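Local coordinates for protein acyl-coenzyme A oxidase (Caenorhabditis elegans, PDB 5K3H) that catalyses the first step of peroxisomal beta-oxidation, the FAD-dependent desaturation of acyl-CoA substrates to 2-enoyl-CoA with transfer of electrons to oxygen, giving hydrogen peroxide, at residues V578-Y581 / A582-G586. Numbering follows the deposited sequence.
Sequences VATY and ALEDG
Ala579 and Leu583 meet one turn apart on the short helix 579-584. Just before it, Val578 breaks the helical path after helix 557-577 and packs on Ile498, Leu537 and Arg540. Ala579 O accepts two backbone bonds. Leu583 N gives the straighter one, at 3.0 Å and an N-H...O angle of 150°. Ala582 N gives a weak one at 2.9 Å. The side chain of Leu583 packs against the same oxygen, with CG 3.4 Å from Ala579 O. Its chi1 of -64° sets CG anti to the carbonyl carbon. CD1 then reaches 4.5 Å from Ala579 CB, a loose apolar contact, and both residues also touch Leu593 of helix 590-616. Thr580 O takes weak bonds from Leu583 N and from Glu584 N, the latter at 3.0 Å. Glu584 CB sits 3.5 Å from that oxygen, while Thr580 OG1 is hydrogen-bonded to OG1 of Thr580 of the second subunit. The Glu584 chain extends beyond CG; OE1 forms a salt bridge with Arg501 and OE2 with Arg597 of the second subunit. Tyr581 CB points away from 582-586, and the side chain packs on Ile498, Gln502 and Arg533. Tyr581 and Arg533 both belong to the ATP site shared between the subunits. Asp585 bonds through OD1 to Phe587 N and through OD2 to His497. Ala579 O and Thr580 O thus each take an i+3 and an i+4 N-H, mostly weakly. The two arginines probably keep Glu584 ionised. Through Thr580, Glu584 and Tyr581, this short helix borders both the dimer interface and the ATP site.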
loop_
_atom_site.group_PDB
_atom_site.type_symbol
_atom_site.label_atom_id
_atom_site.label_comp_id
_atom_site.label_asym_id
_atom_site.label_seq_id
_atom_site.Cartn_x
_atom_site.Cartn_y
_atom_site.Cartn_z
ATOM N N VAL B 578 -13.402 16.471 1.212
ATOM C CA VAL B 578 -14.712 16.118 1.763
ATOM C C VAL B 578 -15.796 17.048 1.205
ATOM O O VAL B 578 -16.769 17.386 1.897
ATOM C CB VAL B 578 -14.670 16.145 3.302
ATOM C CG1 VAL B 578 -13.616 15.174 3.802
ATOM C CG2 VAL B 578 -14.401 17.555 3.831
ATOM N N ALA B 579 -15.608 17.474 -0.056
ATOM C CA ALA B 579 -16.440 18.505 -0.669
ATOM C C ALA B 579 -17.905 18.095 -0.771
ATOM O O ALA B 579 -18.800 18.944 -0.643
ATOM C CB ALA B 579 -15.885 18.856 -2.050
ATOM N N THR B 580 -18.173 16.811 -1.035
ATOM C CA THR B 580 -19.553 16.328 -1.130
ATOM C C THR B 580 -20.391 16.727 0.084
ATOM O O THR B 580 -21.509 17.229 -0.057
ATOM C CB THR B 580 -19.555 14.811 -1.316
ATOM O OG1 THR B 580 -19.067 14.505 -2.630
ATOM C CG2 THR B 580 -20.959 14.224 -1.149
ATOM N N TYR B 581 -19.864 16.528 1.292
ATOM C CA TYR B 581 -20.630 16.876 2.486
ATOM C C TYR B 581 -20.923 18.379 2.561
ATOM O O TYR B 581 -21.929 18.790 3.153
ATOM C CB TYR B 581 -19.872 16.399 3.732
ATOM C CG TYR B 581 -19.565 14.926 3.697
ATOM C CD1 TYR B 581 -20.543 13.995 3.986
ATOM C CD2 TYR B 581 -18.299 14.466 3.348
ATOM C CE1 TYR B 581 -20.285 12.640 3.933
ATOM C CE2 TYR B 581 -18.013 13.097 3.300
ATOM C CZ TYR B 581 -19.019 12.180 3.596
ATOM O OH TYR B 581 -18.782 10.804 3.553
ATOM N N ALA B 582 -20.039 19.221 2.006
ATOM C CA ALA B 582 -20.258 20.669 2.042
ATOM C C ALA B 582 -21.289 21.104 1.010
ATOM O O ALA B 582 -22.067 22.036 1.255
ATOM C CB ALA B 582 -18.935 21.412 1.825
ATOM N N LEU B 583 -21.302 20.438 -0.148
ATOM C CA LEU B 583 -22.198 20.795 -1.232
ATOM C C LEU B 583 -23.604 20.248 -1.025
ATOM O O LEU B 583 -24.565 20.832 -1.543
ATOM C CB LEU B 583 -21.639 20.256 -2.556
ATOM C CG LEU B 583 -20.298 20.790 -3.101
ATOM C CD1 LEU B 583 -19.724 19.825 -4.116
ATOM C CD2 LEU B 583 -20.467 22.166 -3.747
ATOM N N GLU B 584 -23.762 19.156 -0.269
ATOM C CA GLU B 584 -25.017 18.413 -0.345
ATOM C C GLU B 584 -26.204 19.252 0.101
ATOM O O GLU B 584 -27.268 19.223 -0.532
ATOM C CB GLU B 584 -24.960 17.136 0.479
ATOM C CG GLU B 584 -25.450 15.948 -0.318
ATOM C CD GLU B 584 -25.596 14.696 0.535
ATOM O OE1 GLU B 584 -24.661 14.420 1.352
ATOM O OE2 GLU B 584 -26.676 14.036 0.414
ATOM N N ASP B 585 -26.050 19.998 1.184
ATOM C CA ASP B 585 -27.122 20.835 1.681
ATOM C C ASP B 585 -27.035 22.278 1.174
ATOM O O ASP B 585 -27.722 23.150 1.712
ATOM C CB ASP B 585 -27.086 20.843 3.201
ATOM C CG ASP B 585 -25.774 21.364 3.738
ATOM O OD1 ASP B 585 -24.807 21.467 2.964
ATOM O OD2 ASP B 585 -25.708 21.713 4.932
ATOM N N GLY B 586 -26.238 22.535 0.137
ATOM C CA GLY B 586 -25.991 23.893 -0.310
ATOM C C GLY B 586 -25.197 24.773 0.635
ATOM O O GLY B 586 -25.175 25.994 0.464
#